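Local coordinates for conserved hypothetical protein (PDB 2GK4) that is of unknown function but resembles the C-terminal, Rossmann-type domain of DNA/pantothenate metabolism flavoproteins and probably acts in coenzyme A synthesis as a phosphopantothenoylcysteine synthetase, at residues L48-R53 and L63-I68. Residues are numbered along the deposited sequence; the frame is centred on the assembly and turned at random.
Sequences LITTKR and LSIREI
The flat groups that meet are backbone peptides, those of L48 and T50 facing those of S64, R66 and I68. Four near-straight hydrogen bonds (162-170° at hydrogen) join them: L48 N to S64 O (2.8 Å), R66 N to L48 O, T50 N to R66 O, and I68 N to T50 O (2.8 Å). Bonding of L48 to both S64 and R66, and of T50 to both R66 and I68, defines a parallel pairing. CA-H groups of I65, I49 and E67 also approach the oxygens of L48, R66 and T50.

One face carries I49 and R66, side by side, with CD1 of the given I49 conformer 3.5 Å from R66 CB. I68 crosses I49 at roughly a right angle; its CG1, between backbone N and carbonyl carbon (chi1 61°), comes 3.4 Å from T50 O. Helix 71-81 covers I68 and R66. On the other face T50 CG2 meets I65 CG2 at 3.6 Å, T50 OG1 hydrogen-bonds S10 OG, and L48 and L63 touch helix 30-41.

Past the pairing, one water accepts from K52 N (2.8 Å) and donates to I68 O. This is the parallel end pair of the Rossmann-type sheet: backbone bonds and apolar contacts hold 63-67, outermost within this chain, against 45-50.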
loop_
_atom_site.group_PDB
_atom_site.type_symbol
_atom_site.label_atom_id
_atom_site.label_comp_id
_atom_site.label_asym_id
_atom_site.label_seq_id
_atom_site.Cartn_x
_atom_site.Cartn_y
_atom_site.Cartn_z
ATOM N N LEU A 48 -19.991 1.915 8.012
ATOM C CA LEU A 48 -18.535 2.040 8.128
ATOM C C LEU A 48 -17.906 2.273 6.770
ATOM O O LEU A 48 -18.028 1.425 5.875
ATOM C CB LEU A 48 -17.936 0.748 8.724
ATOM C CG LEU A 48 -16.404 0.703 8.808
ATOM C CD1 LEU A 48 -15.850 1.775 9.768
ATOM C CD2 LEU A 48 -15.893 -0.702 9.207
ATOM N N ILE A 49 -17.248 3.419 6.618
ATOM C CA ILE A 49 -16.436 3.695 5.450
ATOM C C ILE A 49 -15.021 3.277 5.814
ATOM O O ILE A 49 -14.449 3.750 6.815
ATOM C CB ILE A 49 -16.476 5.194 5.091
ATOM C CG1 ILE A 49 -17.929 5.646 4.898
ATOM C CG2 ILE A 49 -15.585 5.500 3.860
ATOM C CD1 ILE A 49 -18.720 4.823 3.881
ATOM N N THR A 50 -14.469 2.367 5.026
ATOM C CA THR A 50 -13.177 1.805 5.362
ATOM C C THR A 50 -12.370 1.453 4.093
ATOM O O THR A 50 -12.734 1.849 2.978
ATOM C CB THR A 50 -13.395 0.638 6.386
ATOM O OG1 THR A 50 -12.147 0.196 6.934
ATOM C CG2 THR A 50 -14.183 -0.534 5.708
ATOM N N THR A 51 -11.260 0.750 4.271
ATOM C CA THR A 51 -10.260 0.617 3.205
ATOM C C THR A 51 -9.802 -0.834 3.160
ATOM O O THR A 51 -10.154 -1.645 4.053
ATOM C CB THR A 51 -9.084 1.643 3.380
ATOM O OG1 THR A 51 -8.352 1.377 4.601
ATOM C CG2 THR A 51 -9.617 3.042 3.444
ATOM N N LYS A 52 -9.108 -1.179 2.076
ATOM C CA LYS A 52 -8.731 -2.557 1.810
ATOM C C LYS A 52 -7.922 -3.217 2.929
ATOM O O LYS A 52 -8.229 -4.341 3.326
ATOM C CB LYS A 52 -7.996 -2.653 0.464
ATOM C CG LYS A 52 -8.029 -4.049 -0.127
ATOM C CD LYS A 52 -9.466 -4.497 -0.450
ATOM C CE LYS A 52 -9.472 -5.565 -1.539
ATOM N NZ LYS A 52 -10.756 -5.599 -2.319
ATOM N N ARG A 53 -6.914 -2.515 3.436
ATOM C CA ARG A 53 -6.007 -3.035 4.461
ATOM C C ARG A 53 -6.527 -2.914 5.901
ATOM O O ARG A 53 -5.870 -3.373 6.854
ATOM C CB ARG A 53 -4.647 -2.334 4.328
ATOM C CG ARG A 53 -4.067 -2.386 2.902
ATOM C CD ARG A 53 -3.127 -1.220 2.633
ATOM N NE ARG A 53 -1.804 -1.418 3.222
ATOM C CZ ARG A 53 -1.463 -1.091 4.469
ATOM N NH1 ARG A 53 -0.220 -1.323 4.891
ATOM N NH2 ARG A 53 -2.343 -0.535 5.291
ATOM N N LEU A 63 -24.913 -3.333 10.423
ATOM C CA LEU A 63 -23.702 -2.764 9.838
ATOM C C LEU A 63 -23.740 -2.804 8.316
ATOM O O LEU A 63 -24.051 -3.855 7.701
ATOM C CB LEU A 63 -22.478 -3.516 10.351
ATOM C CG LEU A 63 -21.118 -3.095 9.794
ATOM C CD1 LEU A 63 -20.775 -1.679 10.274
ATOM C CD2 LEU A 63 -20.056 -4.146 10.209
ATOM N N SER A 64 -23.413 -1.660 7.708
ATOM C CA SER A 64 -23.157 -1.583 6.276
ATOM C C SER A 64 -21.712 -1.138 6.109
ATOM O O SER A 64 -21.246 -0.231 6.805
ATOM C CB SER A 64 -24.045 -0.538 5.599
ATOM O OG SER A 64 -25.401 -0.718 5.943
ATOM N N ILE A 65 -21.004 -1.780 5.196
ATOM C CA ILE A 65 -19.601 -1.430 4.963
ATOM C C ILE A 65 -19.440 -0.930 3.535
ATOM O O ILE A 65 -19.992 -1.522 2.596
ATOM C CB ILE A 65 -18.669 -2.632 5.255
ATOM C CG1 ILE A 65 -18.759 -3.058 6.732
ATOM C CG2 ILE A 65 -17.201 -2.340 4.839
ATOM C CD1 ILE A 65 -17.845 -4.250 7.085
ATOM N N ARG A 66 -18.703 0.163 3.380
ATOM C CA ARG A 66 -18.327 0.632 2.068
ATOM C C ARG A 66 -16.806 0.751 2.034
ATOM O O ARG A 66 -16.214 1.421 2.881
ATOM C CB ARG A 66 -18.985 1.974 1.787
ATOM C CG ARG A 66 -18.429 2.665 0.526
ATOM C CD ARG A 66 -19.069 2.126 -0.756
ATOM N NE ARG A 66 -20.534 2.100 -0.665
ATOM C CZ ARG A 66 -21.364 1.968 -1.701
ATOM N NH1 ARG A 66 -20.897 1.856 -2.940
ATOM N NH2 ARG A 66 -22.671 1.953 -1.496
ATOM N N GLU A 67 -16.172 0.075 1.084
ATOM C CA GLU A 67 -14.740 0.161 0.951
ATOM C C GLU A 67 -14.407 1.257 -0.072
ATOM O O GLU A 67 -15.067 1.369 -1.120
ATOM C CB GLU A 67 -14.162 -1.191 0.518
ATOM C CG GLU A 67 -12.810 -1.511 1.076
ATOM C CD GLU A 67 -12.532 -3.022 1.154
ATOM O OE1 GLU A 67 -11.366 -3.391 1.397
ATOM O OE2 GLU A 67 -13.469 -3.842 0.992
ATOM N N ILE A 68 -13.427 2.087 0.257
ATOM C CA ILE A 68 -12.960 3.135 -0.644
ATOM C C ILE A 68 -11.458 2.983 -0.811
ATOM O O ILE A 68 -10.815 2.211 -0.083
ATOM C CB ILE A 68 -13.285 4.544 -0.122
ATOM C CG1 ILE A 68 -12.591 4.792 1.232
ATOM C CG2 ILE A 68 -14.813 4.747 -0.050
ATOM C CD1 ILE A 68 -12.394 6.234 1.545
HETATM O O HOH W 1 -8.667 0.702 0.094
#